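PDB 5IKJ: cryptic loci regulator 2 from Schizosaccharomyces pombe 972h-, which acts upstream of histone deacetylases to promote transcriptional silencing and is required for proper nucleosome positioning at heterochromatic loci. Local coordinates for residues Gly245-Ile250 / Pro258-Ala263; Cys331-Leu336 / Glu513-Arg518; Asn335-Phe340 / Gly381-Ala386; Glu387-Asn392 / Leu492-Glu497. One frame throughout, in Å; residues are numbered along the deposited sequence.

Interaction 1: Gly245-Ile250 / Pro258-Ala263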
loop_
_atom_site.group_PDB
_atom_site.type_symbol
_atom_site.label_atom_id
_atom_site.label_comp_id
_atom_site.label_asym_id
_atom_site.label_seq_id
_atom_site.Cartn_x
_atom_site.Cartn_y
_atom_site.Cartn_z
ATOM N N GLY A 245 11.530 0.819 -6.890
ATOM C CA GLY A 245 11.799 -0.120 -7.955
ATOM C C GLY A 245 11.841 0.475 -9.344
ATOM O O GLY A 245 12.141 -0.251 -10.301
ATOM N N GLU A 246 11.556 1.766 -9.494
ATOM C CA GLU A 246 11.562 2.386 -10.809
ATOM C C GLU A 246 12.985 2.670 -11.271
ATOM O O GLU A 246 13.884 2.932 -10.467
ATOM C CB GLU A 246 10.765 3.690 -10.802
ATOM C CG GLU A 246 9.281 3.521 -10.547
ATOM C CD GLU A 246 8.489 4.765 -10.900
ATOM O OE1 GLU A 246 7.487 4.643 -11.634
ATOM O OE2 GLU A 246 8.872 5.865 -10.448
ATOM N N VAL A 247 13.178 2.615 -12.584
ATOM C CA VAL A 247 14.437 2.976 -13.222
ATOM C C VAL A 247 14.337 4.426 -13.673
ATOM O O VAL A 247 13.405 4.794 -14.400
ATOM C CB VAL A 247 14.743 2.040 -14.405
ATOM C CG1 VAL A 247 15.924 2.553 -15.219
ATOM C CG2 VAL A 247 15.020 0.630 -13.898
ATOM N N VAL A 248 15.291 5.251 -13.244
ATOM C CA VAL A 248 15.233 6.691 -13.432
ATOM C C VAL A 248 16.584 7.182 -13.940
ATOM O O VAL A 248 17.545 6.421 -14.054
ATOM C CB VAL A 248 14.841 7.429 -12.134
ATOM C CG1 VAL A 248 13.548 6.858 -11.560
ATOM C CG2 VAL A 248 15.965 7.348 -11.101
ATOM N N TRP A 249 16.642 8.475 -14.248
ATOM C CA TRP A 249 17.889 9.163 -14.555
ATOM C C TRP A 249 18.287 10.017 -13.360
ATOM O O TRP A 249 17.472 10.790 -12.846
ATOM C CB TRP A 249 17.754 10.049 -15.794
ATOM C CG TRP A 249 17.739 9.308 -17.093
ATOM C CD1 TRP A 249 16.694 9.200 -17.962
ATOM C CD2 TRP A 249 18.824 8.575 -17.678
ATOM N NE1 TRP A 249 17.058 8.446 -19.051
ATOM C CE2 TRP A 249 18.361 8.050 -18.900
ATOM C CE3 TRP A 249 20.140 8.312 -17.286
ATOM C CZ2 TRP A 249 19.166 7.276 -19.734
ATOM C CZ3 TRP A 249 20.939 7.542 -18.115
ATOM C CH2 TRP A 249 20.449 7.034 -19.324
ATOM N N ILE A 250 19.533 9.873 -12.924
ATOM C CA ILE A 250 20.096 10.697 -11.861
ATOM C C ILE A 250 20.975 11.767 -12.489
ATOM O O ILE A 250 21.704 11.504 -13.453
ATOM C CB ILE A 250 20.890 9.839 -10.856
ATOM C CG1 ILE A 250 19.945 8.985 -10.007
ATOM C CG2 ILE A 250 21.774 10.707 -9.974
ATOM C CD1 ILE A 250 18.890 9.774 -9.263
ATOM N N PRO A 258 22.278 6.317 -14.732
ATOM C CA PRO A 258 21.130 5.402 -14.636
ATOM C C PRO A 258 21.061 4.793 -13.244
ATOM O O PRO A 258 22.070 4.340 -12.701
ATOM C CB PRO A 258 21.420 4.337 -15.705
ATOM C CG PRO A 258 22.635 4.813 -16.455
ATOM C CD PRO A 258 23.361 5.738 -15.542
ATOM N N ALA A 259 19.861 4.777 -12.667
ATOM C CA ALA A 259 19.700 4.347 -11.288
ATOM C C ALA A 259 18.344 3.682 -11.116
ATOM O O ALA A 259 17.458 3.790 -11.968
ATOM C CB ALA A 259 19.842 5.526 -10.320
ATOM N N ILE A 260 18.196 2.984 -9.991
ATOM C CA ILE A 260 16.931 2.379 -9.596
ATOM C C ILE A 260 16.617 2.835 -8.180
ATOM O O ILE A 260 17.495 2.829 -7.309
ATOM C CB ILE A 260 16.972 0.840 -9.675
ATOM C CG1 ILE A 260 15.597 0.258 -9.329
ATOM C CG2 ILE A 260 18.036 0.273 -8.739
ATOM C CD1 ILE A 260 15.364 -1.123 -9.897
ATOM N N ILE A 261 15.372 3.244 -7.953
ATOM C CA ILE A 261 14.948 3.622 -6.611
ATOM C C ILE A 261 14.917 2.366 -5.745
ATOM O O ILE A 261 14.182 1.419 -6.030
ATOM C CB ILE A 261 13.576 4.310 -6.639
ATOM C CG1 ILE A 261 13.551 5.461 -7.651
ATOM C CG2 ILE A 261 13.197 4.815 -5.241
ATOM C CD1 ILE A 261 14.406 6.666 -7.278
ATOM N N VAL A 262 15.743 2.345 -4.700
ATOM C CA VAL A 262 15.761 1.248 -3.738
ATOM C C VAL A 262 14.951 1.560 -2.483
ATOM O O VAL A 262 14.347 0.661 -1.900
ATOM C CB VAL A 262 17.219 0.902 -3.377
ATOM C CG1 VAL A 262 17.257 -0.261 -2.393
ATOM C CG2 VAL A 262 18.018 0.589 -4.631
ATOM N N ALA A 263 14.941 2.809 -2.033
ATOM C CA ALA A 263 14.307 3.182 -0.774
ATOM C C ALA A 263 13.972 4.660 -0.853
ATOM O O ALA A 263 14.410 5.370 -1.760
ATOM C CB ALA A 263 15.216 2.879 0.427
#

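Interaction 2: Cys331-Leu336 / Glu513-Arg518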
loop_
_atom_site.group_PDB
_atom_site.type_symbol
_atom_site.label_atom_id
_atom_site.label_comp_id
_atom_site.label_asym_id
_atom_site.label_seq_id
_atom_site.Cartn_x
_atom_site.Cartn_y
_atom_site.Cartn_z
ATOM N N CYS A 331 14.225 -2.157 -18.361
ATOM C CA CYS A 331 13.149 -1.338 -18.903
ATOM C C CYS A 331 12.466 -1.971 -20.107
ATOM O O CYS A 331 11.665 -1.303 -20.770
ATOM C CB CYS A 331 13.688 0.046 -19.268
ATOM S SG CYS A 331 14.273 0.970 -17.829
ATOM N N GLN A 332 12.764 -3.235 -20.404
ATOM C CA GLN A 332 12.010 -4.012 -21.374
ATOM C C GLN A 332 11.098 -5.031 -20.711
ATOM O O GLN A 332 10.363 -5.734 -21.412
ATOM C CB GLN A 332 12.959 -4.731 -22.341
ATOM C CG GLN A 332 13.686 -3.807 -23.297
ATOM C CD GLN A 332 14.187 -4.531 -24.530
ATOM O OE1 GLN A 332 14.564 -5.700 -24.467
ATOM N NE2 GLN A 332 14.179 -3.841 -25.665
ATOM N N THR A 333 11.122 -5.129 -19.386
ATOM C CA THR A 333 10.361 -6.139 -18.671
ATOM C C THR A 333 9.067 -5.554 -18.116
ATOM O O THR A 333 8.820 -4.347 -18.162
ATOM C CB THR A 333 11.185 -6.740 -17.528
ATOM O OG1 THR A 333 11.455 -5.728 -16.548
ATOM C CG2 THR A 333 12.494 -7.312 -18.043
ATOM N N TRP A 334 8.229 -6.446 -17.588
ATOM C CA TRP A 334 7.044 -6.056 -16.837
ATOM C C TRP A 334 6.637 -7.228 -15.959
ATOM O O TRP A 334 6.876 -8.388 -16.304
ATOM C CB TRP A 334 5.887 -5.644 -17.756
ATOM C CG TRP A 334 5.408 -6.732 -18.676
ATOM C CD1 TRP A 334 5.887 -7.024 -19.920
ATOM C CD2 TRP A 334 4.346 -7.663 -18.426
ATOM N NE1 TRP A 334 5.193 -8.081 -20.459
ATOM C CE2 TRP A 334 4.242 -8.491 -19.563
ATOM C CE3 TRP A 334 3.477 -7.878 -17.354
ATOM C CZ2 TRP A 334 3.303 -9.516 -19.656
ATOM C CZ3 TRP A 334 2.545 -8.898 -17.448
ATOM C CH2 TRP A 334 2.466 -9.704 -18.591
ATOM N N ASN A 335 6.029 -6.918 -14.814
ATOM C CA ASN A 335 5.590 -7.961 -13.897
ATOM C C ASN A 335 4.416 -7.467 -13.067
ATOM O O ASN A 335 4.468 -6.372 -12.500
ATOM C CB ASN A 335 6.739 -8.409 -12.982
ATOM C CG ASN A 335 7.333 -7.268 -12.179
ATOM O OD1 ASN A 335 7.969 -6.372 -12.733
ATOM N ND2 ASN A 335 7.149 -7.309 -10.864
ATOM N N LEU A 336 3.362 -8.279 -13.005
ATOM C CA LEU A 336 2.251 -8.016 -12.106
ATOM C C LEU A 336 2.659 -8.322 -10.669
ATOM O O LEU A 336 3.548 -9.138 -10.414
ATOM C CB LEU A 336 1.038 -8.868 -12.488
ATOM C CG LEU A 336 0.260 -8.515 -13.756
ATOM C CD1 LEU A 336 -0.461 -9.749 -14.274
ATOM C CD2 LEU A 336 -0.735 -7.399 -13.484
ATOM N N GLU A 513 8.897 -8.387 -22.392
ATOM C CA GLU A 513 9.337 -9.553 -21.637
ATOM C C GLU A 513 8.668 -9.534 -20.270
ATOM O O GLU A 513 8.805 -8.560 -19.524
ATOM C CB GLU A 513 10.861 -9.565 -21.490
ATOM C CG GLU A 513 11.411 -10.795 -20.786
ATOM C CD GLU A 513 12.910 -10.721 -20.565
ATOM O OE1 GLU A 513 13.554 -9.818 -21.141
ATOM O OE2 GLU A 513 13.444 -11.564 -19.814
ATOM N N ARG A 514 7.946 -10.601 -19.941
ATOM C CA ARG A 514 7.357 -10.727 -18.616
ATOM C C ARG A 514 8.349 -11.386 -17.670
ATOM O O ARG A 514 9.073 -12.310 -18.054
ATOM C CB ARG A 514 6.063 -11.541 -18.646
ATOM C CG ARG A 514 5.285 -11.455 -17.335
ATOM C CD ARG A 514 4.202 -12.512 -17.212
ATOM N NE ARG A 514 4.742 -13.870 -17.259
ATOM C CZ ARG A 514 4.396 -14.808 -18.138
ATOM N NH1 ARG A 514 3.485 -14.573 -19.071
ATOM N NH2 ARG A 514 4.962 -16.005 -18.074
ATOM N N THR A 515 8.378 -10.903 -16.433
ATOM C CA THR A 515 9.189 -11.493 -15.381
ATOM C C THR A 515 8.307 -11.761 -14.169
ATOM O O THR A 515 7.207 -11.218 -14.041
ATOM C CB THR A 515 10.366 -10.585 -14.992
ATOM O OG1 THR A 515 9.872 -9.382 -14.391
ATOM C CG2 THR A 515 11.193 -10.233 -16.222
ATOM N N SER A 516 8.805 -12.615 -13.278
ATOM C CA SER A 516 8.069 -12.984 -12.079
ATOM C C SER A 516 8.226 -11.973 -10.955
ATOM O O SER A 516 7.528 -12.085 -9.940
ATOM C CB SER A 516 8.539 -14.353 -11.583
ATOM O OG SER A 516 9.916 -14.315 -11.250
ATOM N N SER A 517 9.107 -10.992 -11.112
ATOM C CA SER A 517 9.514 -10.142 -10.005
ATOM C C SER A 517 10.366 -9.011 -10.551
ATOM O O SER A 517 10.972 -9.140 -11.618
ATOM C CB SER A 517 10.302 -10.949 -8.965
ATOM O OG SER A 517 10.674 -10.146 -7.863
ATOM N N ARG A 518 10.405 -7.899 -9.813
ATOM C CA ARG A 518 11.323 -6.822 -10.168
ATOM C C ARG A 518 12.768 -7.251 -9.956
ATOM O O ARG A 518 13.631 -6.981 -10.797
ATOM C CB ARG A 518 11.011 -5.569 -9.347
ATOM C CG ARG A 518 11.718 -4.304 -9.827
ATOM C CD ARG A 518 11.481 -4.066 -11.309
ATOM N NE ARG A 518 11.579 -2.656 -11.676
ATOM C CZ ARG A 518 11.362 -2.189 -12.902
ATOM N NH1 ARG A 518 11.036 -3.016 -13.886
ATOM N NH2 ARG A 518 11.468 -0.891 -13.147
HETATM O O HOH W 1 10.136 -5.799 -13.995
HETATM O O HOH W 2 5.873 -9.732 -9.761
#

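Interaction 3: Asn335-Phe340 / Gly381-Ala386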
loop_
_atom_site.group_PDB
_atom_site.type_symbol
_atom_site.label_atom_id
_atom_site.label_comp_id
_atom_site.label_asym_id
_atom_site.label_seq_id
_atom_site.Cartn_x
_atom_site.Cartn_y
_atom_site.Cartn_z
ATOM N N ASN A 335 6.029 -6.918 -14.814
ATOM C CA ASN A 335 5.590 -7.961 -13.897
ATOM C C ASN A 335 4.416 -7.467 -13.067
ATOM O O ASN A 335 4.468 -6.372 -12.500
ATOM C CB ASN A 335 6.739 -8.409 -12.982
ATOM C CG ASN A 335 7.333 -7.268 -12.179
ATOM O OD1 ASN A 335 7.969 -6.372 -12.733
ATOM N ND2 ASN A 335 7.149 -7.309 -10.864
ATOM N N LEU A 336 3.362 -8.279 -13.005
ATOM C CA LEU A 336 2.251 -8.016 -12.106
ATOM C C LEU A 336 2.659 -8.322 -10.669
ATOM O O LEU A 336 3.548 -9.138 -10.414
ATOM C CB LEU A 336 1.038 -8.868 -12.488
ATOM C CG LEU A 336 0.260 -8.515 -13.756
ATOM C CD1 LEU A 336 -0.461 -9.749 -14.274
ATOM C CD2 LEU A 336 -0.735 -7.399 -13.484
ATOM N N PHE A 337 1.995 -7.660 -9.724
ATOM C CA PHE A 337 2.229 -7.924 -8.312
ATOM C C PHE A 337 0.996 -7.527 -7.514
ATOM O O PHE A 337 0.178 -6.716 -7.954
ATOM C CB PHE A 337 3.462 -7.172 -7.790
ATOM C CG PHE A 337 3.404 -5.686 -8.001
ATOM C CD1 PHE A 337 2.745 -4.869 -7.098
ATOM C CD2 PHE A 337 4.017 -5.108 -9.097
ATOM C CE1 PHE A 337 2.692 -3.502 -7.290
ATOM C CE2 PHE A 337 3.971 -3.741 -9.294
ATOM C CZ PHE A 337 3.307 -2.936 -8.390
ATOM N N GLY A 338 0.873 -8.117 -6.328
ATOM C CA GLY A 338 -0.172 -7.742 -5.398
ATOM C C GLY A 338 -1.541 -8.278 -5.754
ATOM O O GLY A 338 -2.502 -7.510 -5.873
ATOM N N ILE A 339 -1.651 -9.596 -5.918
ATOM C CA ILE A 339 -2.943 -10.202 -6.203
ATOM C C ILE A 339 -3.852 -10.043 -4.993
ATOM O O ILE A 339 -3.404 -10.116 -3.841
ATOM C CB ILE A 339 -2.769 -11.683 -6.585
ATOM C CG1 ILE A 339 -4.066 -12.237 -7.177
ATOM C CG2 ILE A 339 -2.339 -12.505 -5.377
ATOM C CD1 ILE A 339 -3.896 -13.573 -7.876
ATOM N N PHE A 340 -5.139 -9.818 -5.251
ATOM C CA PHE A 340 -6.109 -9.657 -4.179
ATOM C C PHE A 340 -7.488 -10.036 -4.697
ATOM O O PHE A 340 -7.705 -10.191 -5.901
ATOM C CB PHE A 340 -6.114 -8.222 -3.639
ATOM C CG PHE A 340 -6.722 -7.224 -4.579
ATOM C CD1 PHE A 340 -6.004 -6.748 -5.661
ATOM C CD2 PHE A 340 -8.012 -6.762 -4.380
ATOM C CE1 PHE A 340 -6.560 -5.829 -6.528
ATOM C CE2 PHE A 340 -8.576 -5.843 -5.246
ATOM C CZ PHE A 340 -7.850 -5.377 -6.320
ATOM N N GLY A 381 -0.986 -3.709 -8.800
ATOM C CA GLY A 381 -0.164 -2.890 -9.668
ATOM C C GLY A 381 0.655 -3.731 -10.621
ATOM O O GLY A 381 0.562 -4.960 -10.649
ATOM N N ILE A 382 1.476 -3.034 -11.403
ATOM C CA ILE A 382 2.266 -3.655 -12.458
ATOM C C ILE A 382 3.448 -2.752 -12.777
ATOM O O ILE A 382 3.292 -1.534 -12.916
ATOM C CB ILE A 382 1.405 -3.905 -13.710
ATOM C CG1 ILE A 382 2.177 -4.720 -14.749
ATOM C CG2 ILE A 382 0.940 -2.582 -14.312
ATOM C CD1 ILE A 382 1.306 -5.249 -15.873
ATOM N N PHE A 383 4.639 -3.334 -12.879
ATOM C CA PHE A 383 5.787 -2.617 -13.416
ATOM C C PHE A 383 5.694 -2.621 -14.935
ATOM O O PHE A 383 5.620 -3.690 -15.551
ATOM C CB PHE A 383 7.097 -3.264 -12.972
ATOM C CG PHE A 383 7.558 -2.843 -11.609
ATOM C CD1 PHE A 383 8.250 -1.656 -11.435
ATOM C CD2 PHE A 383 7.322 -3.643 -10.505
ATOM C CE1 PHE A 383 8.685 -1.266 -10.180
ATOM C CE2 PHE A 383 7.755 -3.260 -9.247
ATOM C CZ PHE A 383 8.438 -2.070 -9.086
ATOM N N ARG A 384 5.688 -1.439 -15.539
ATOM C CA ARG A 384 5.754 -1.306 -16.991
ATOM C C ARG A 384 7.125 -0.732 -17.320
ATOM O O ARG A 384 7.332 0.483 -17.250
ATOM C CB ARG A 384 4.638 -0.420 -17.535
ATOM C CG ARG A 384 4.649 -0.342 -19.054
ATOM C CD ARG A 384 3.739 0.731 -19.606
ATOM N NE ARG A 384 3.769 0.724 -21.066
ATOM C CZ ARG A 384 4.756 1.232 -21.799
ATOM N NH1 ARG A 384 5.805 1.798 -21.215
ATOM N NH2 ARG A 384 4.696 1.172 -23.122
ATOM N N GLY A 385 8.057 -1.609 -17.683
ATOM C CA GLY A 385 9.409 -1.182 -17.976
ATOM C C GLY A 385 10.033 -0.416 -16.829
ATOM O O GLY A 385 10.301 -0.984 -15.765
ATOM N N ALA A 386 10.252 0.884 -17.029
ATOM C CA ALA A 386 10.918 1.709 -16.029
ATOM C C ALA A 386 9.989 2.170 -14.916
ATOM O O ALA A 386 10.474 2.539 -13.840
ATOM C CB ALA A 386 11.538 2.939 -16.695
#

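Interaction 4: Glu387-Asn392 / Leu492-Glu497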
loop_
_atom_site.group_PDB
_atom_site.type_symbol
_atom_site.label_atom_id
_atom_site.label_comp_id
_atom_site.label_asym_id
_atom_site.label_seq_id
_atom_site.Cartn_x
_atom_site.Cartn_y
_atom_site.Cartn_z
ATOM N N GLU A 387 8.678 2.155 -15.138
ATOM C CA GLU A 387 7.727 2.809 -14.253
ATOM C C GLU A 387 6.870 1.794 -13.506
ATOM O O GLU A 387 6.657 0.668 -13.965
ATOM C CB GLU A 387 6.829 3.761 -15.045
ATOM C CG GLU A 387 7.587 4.921 -15.670
ATOM C CD GLU A 387 6.772 5.674 -16.702
ATOM O OE1 GLU A 387 5.920 5.045 -17.365
ATOM O OE2 GLU A 387 6.985 6.896 -16.852
ATOM N N LYS A 388 6.384 2.216 -12.342
ATOM C CA LYS A 388 5.466 1.437 -11.526
ATOM C C LYS A 388 4.058 1.997 -11.685
ATOM O O LYS A 388 3.865 3.216 -11.684
ATOM C CB LYS A 388 5.884 1.486 -10.057
ATOM C CG LYS A 388 5.517 0.264 -9.231
ATOM C CD LYS A 388 6.086 0.382 -7.824
ATOM C CE LYS A 388 5.897 -0.895 -7.020
ATOM N NZ LYS A 388 6.749 -0.900 -5.799
ATOM N N LEU A 389 3.078 1.106 -11.821
ATOM C CA LEU A 389 1.691 1.508 -12.006
ATOM C C LEU A 389 0.805 0.801 -10.994
ATOM O O LEU A 389 1.063 -0.340 -10.603
ATOM C CB LEU A 389 1.199 1.211 -13.427
ATOM C CG LEU A 389 1.672 2.194 -14.498
ATOM C CD1 LEU A 389 1.366 1.655 -15.884
ATOM C CD2 LEU A 389 1.025 3.561 -14.303
ATOM N N TRP A 390 -0.248 1.499 -10.577
ATOM C CA TRP A 390 -1.128 1.028 -9.520
ATOM C C TRP A 390 -2.588 1.171 -9.926
ATOM O O TRP A 390 -2.934 1.877 -10.879
ATOM C CB TRP A 390 -0.932 1.818 -8.221
ATOM C CG TRP A 390 0.416 1.710 -7.556
ATOM C CD1 TRP A 390 1.492 2.540 -7.734
ATOM C CD2 TRP A 390 0.819 0.744 -6.574
ATOM N NE1 TRP A 390 2.535 2.142 -6.935
ATOM C CE2 TRP A 390 2.150 1.042 -6.214
ATOM C CE3 TRP A 390 0.186 -0.346 -5.968
ATOM C CZ2 TRP A 390 2.858 0.287 -5.279
ATOM C CZ3 TRP A 390 0.893 -1.095 -5.041
ATOM C CH2 TRP A 390 2.214 -0.774 -4.705
ATOM N N ILE A 391 -3.447 0.492 -9.168
ATOM C CA ILE A 391 -4.853 0.864 -9.120
ATOM C C ILE A 391 -4.972 2.204 -8.400
ATOM O O ILE A 391 -4.198 2.513 -7.484
ATOM C CB ILE A 391 -5.692 -0.222 -8.421
ATOM C CG1 ILE A 391 -5.206 -0.443 -6.984
ATOM C CG2 ILE A 391 -5.638 -1.524 -9.218
ATOM C CD1 ILE A 391 -6.067 -1.394 -6.169
ATOM N N ASN A 392 -5.941 3.015 -8.823
ATOM C CA ASN A 392 -6.160 4.369 -8.311
ATOM C C ASN A 392 -5.129 5.336 -8.876
ATOM O O ASN A 392 -5.071 6.499 -8.441
ATOM C CB ASN A 392 -6.120 4.419 -6.780
ATOM C CG ASN A 392 -6.838 5.627 -6.212
ATOM O OD1 ASN A 392 -7.931 5.979 -6.656
ATOM N ND2 ASN A 392 -6.224 6.271 -5.225
ATOM N N LEU A 492 0.681 3.423 -22.142
ATOM C CA LEU A 492 1.959 3.956 -22.598
ATOM C C LEU A 492 2.907 4.295 -21.460
ATOM O O LEU A 492 4.127 4.238 -21.649
ATOM C CB LEU A 492 1.730 5.207 -23.453
ATOM C CG LEU A 492 0.787 5.016 -24.646
ATOM C CD1 LEU A 492 0.561 6.331 -25.377
ATOM C CD2 LEU A 492 1.323 3.961 -25.605
ATOM N N GLY A 493 2.386 4.643 -20.294
ATOM C CA GLY A 493 3.231 4.949 -19.160
ATOM C C GLY A 493 2.460 5.738 -18.120
ATOM O O GLY A 493 1.245 5.902 -18.208
ATOM N N ARG A 494 3.204 6.214 -17.128
ATOM C CA ARG A 494 2.615 7.031 -16.080
ATOM C C ARG A 494 2.241 8.411 -16.605
ATOM O O ARG A 494 2.877 8.951 -17.513
ATOM C CB ARG A 494 3.584 7.198 -14.914
ATOM C CG ARG A 494 3.832 5.950 -14.086
ATOM C CD ARG A 494 4.805 6.249 -12.951
ATOM N NE ARG A 494 4.387 7.415 -12.177
ATOM C CZ ARG A 494 5.069 7.929 -11.159
ATOM N NH1 ARG A 494 6.213 7.383 -10.773
ATOM N NH2 ARG A 494 4.600 8.993 -10.525
ATOM N N TRP A 495 1.193 8.977 -16.016
ATOM C CA TRP A 495 0.919 10.402 -16.120
ATOM C C TRP A 495 1.604 11.107 -14.957
ATOM O O TRP A 495 1.487 10.673 -13.807
ATOM C CB TRP A 495 -0.587 10.668 -16.097
ATOM C CG TRP A 495 -0.965 12.122 -16.064
ATOM C CD1 TRP A 495 -1.240 12.924 -17.134
ATOM C CD2 TRP A 495 -1.122 12.943 -14.898
ATOM N NE1 TRP A 495 -1.556 14.192 -16.707
ATOM C CE2 TRP A 495 -1.490 14.230 -15.340
ATOM C CE3 TRP A 495 -0.982 12.715 -13.527
ATOM C CZ2 TRP A 495 -1.722 15.284 -14.457
ATOM C CZ3 TRP A 495 -1.213 13.764 -12.652
ATOM C CH2 TRP A 495 -1.579 15.031 -13.120
ATOM N N TYR A 496 2.326 12.179 -15.259
ATOM C CA TYR A 496 3.036 12.943 -14.246
ATOM C C TYR A 496 2.401 14.317 -14.083
ATOM O O TYR A 496 1.879 14.899 -15.038
ATOM C CB TYR A 496 4.519 13.095 -14.604
ATOM C CG TYR A 496 5.284 11.792 -14.651
ATOM C CD1 TYR A 496 5.728 11.183 -13.486
ATOM C CD2 TYR A 496 5.572 11.179 -15.861
ATOM C CE1 TYR A 496 6.432 9.995 -13.525
ATOM C CE2 TYR A 496 6.275 9.992 -15.910
ATOM C CZ TYR A 496 6.702 9.405 -14.739
ATOM O OH TYR A 496 7.403 8.222 -14.779
ATOM N N GLU A 497 2.456 14.828 -12.856
ATOM C CA GLU A 497 1.918 16.145 -12.574
ATOM C C GLU A 497 2.583 17.167 -13.498
ATOM O O GLU A 497 3.730 16.981 -13.915
ATOM C CB GLU A 497 2.138 16.514 -11.104
ATOM C CG GLU A 497 1.327 15.674 -10.112
ATOM C CD GLU A 497 1.846 14.256 -9.973
ATOM O OE1 GLU A 497 2.936 13.963 -10.509
ATOM O OE2 GLU A 497 1.165 13.432 -9.328
#

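Interaction 1: Gly245-Ile250 / Pro258-Ala263
W249 and P258 meet across an antiparallel beta hairpin, whose strands 247-252 and 255-266 belong to a five-stranded antiparallel sheet. Pairing continues through V248-A259 and V247-I260. V248 and A259 are the hydrogen-bonded pair: V248 N donates to A259 O over 2.9 Å in an almost straight bond (169°), and A259 N returns a longer one to V248 O. Past V247 the regular pairing gives way to two further backbone bonds, G245 N to I261 O and I261 N to E246 O. Side chains alternate between faces. On the face of V247, W249, P258 and I260, the six-membered ring of the indole brings CZ3 obliquely to P258 CG at 3.6 Å. The same indole stacks on W312 and donates from NE1 to H315 O, and a leucine in its place would probably lose the contact of CZ3 with P258 and leave the H315 carbonyl without that donor. V248 and A259 point to the other face. The methylene CG1 of I250, anti to the carbonyl carbon (chi1 -72°), presses on A259 CB at 3.5 Å, closer than usual carbon packing. V248 and I261 cross nearly at a right angle, CG1 to CG1, 4.2 Å apart. The hairpin lies in the middle of the sheet: strand 288-294 borders 255-266, strand 309-311 borders 247-252, and helix 531-540 packs against V262 and A263.

Interaction 2: Cys331-Leu336 / Glu513-Arg518
W334 lays its indole beneath the aliphatic part of R514, a CH-pi contact within a short parallel pairing of strands 333-340 and 513-514. R514 CG stands 3.5 Å from the centroid of the six-membered ring of W334, only 12° off the normal. The arginine chain bends at chi3 (61°), and its guanidinium lies 89° from the indole plane; NH1 is hydrogen-bonded to the backbone of another protein chain. A serine in place of W334 would probably leave the R514 methylenes without their aromatic platform, the chain then being held mainly at its guanidinium end. Beside the ring, W334 N donates to E513 O at 2.9 Å, and W334 O accepts from T515 N. T333, whose side chain lies on the face away from W334, touches T515 CG2 with its CG2 at 3.7 Å. The amide of N335 is fixed by water at both ends: one water donates to OD1 and to T333 OG1 while accepting from R518 NH1, and a second accepts from ND2 (3.0 Å) and donates to L336 O and S516 O. T333 OG1 also bonds I330 O, while R518 NE bonds G245 O. CH-pi and methyl contacts are thus joined to polar groups linked through water.

Interaction 3: Asn335-Phe340 / Gly381-Ala386
F337 lies against G381 where strands 333-340 and 377-384 pair antiparallel in a mixed beta sheet. F337 N donates to G381 O at 3.2 Å, the donor standing 36° above the carbonyl plane; the return bond from G381 N is weak. From CB, the phenyl ring is thrown back over the neighbouring strand because CG sits between the backbone N and the carbonyl carbon (chi1 56°). CG itself comes near G381 O, and CD2 approaches the same oxygen. G381 CA lies over the ring face, nearest CE1, in a CH-pi contact, and G381 C also stands over a face, offset toward the rim. CE2, on the other side of the ring, reaches I382 N at 3.3 Å and F383 CD2 at 3.6 Å. The tip, CZ, ends near I382 N and G381 C; a beta carbon on G381 would clash with CZ, so the absence of a side chain there admits the ring. The two phenyl rings, F337 and F383, meet obliquely with planes 53° apart, and W390 meets F337 edge-to-face. On the opposite face of the sheet L336 and I382 form the non-hydrogen-bonded pair, their methyls CD2 and CD1 touching at 3.8 Å.

Interaction 4: Glu387-Asn392 / Leu492-Glu497
E387 and R494 bury the most surface here, and the carboxylate of E387 links two strands that cross at 82° with no backbone ladder between them. Its OE1 accepts from R494 N at 3.0 Å, the donor lying about 50° out of the carboxylate plane. The other oxygen, OE2, lies at the edge of the phenol and accepts a hydrogen bond from Y496 OH; the modelled 2.5 Å is very short and doubtful as it stands. If both bonds hold, the rotation of the carboxylate is probably restricted. The R494 guanidinium turns elsewhere, NH1 to E246 and NH2 to S241 O. What R494 gives E387 is its backbone N and its methylenes, CD lying 3.8 Å from E387 CB. L389 runs antiparallel alongside the arginine chain, its CD2 touching R494 CG at 3.7 Å. Strands 387-390 and 491-494 belong to one branched or curled mixed sheet but do not pair here; a side chain joins them across a near-perpendicular crossing, in a Clr2 family region assigned to the SH3 clan.

In the fold
Interactions 2 and 3 lie side by side on strand 333-340, sharing N335 and L336, with centres about 8 Å apart. Interaction 3 continues into interaction 4 because strands 377-384 and 387-390 are neighbours in the same sheet, where I382 N bonds L389 O at 2.8 Å. The hairpin of interaction 1 belongs to a different sheet but docks on all three: G245 O accepts from R518 NE (2.8 Å) of interaction 2, V247 N bonds A386 O of interaction 3, and E246 bridges to interaction 4, with OE1 on K388 N and OE2 on R494 NH1 (3.1 Å). The zinc ligands H189, C204, C206 and C209 belong to none of these segments.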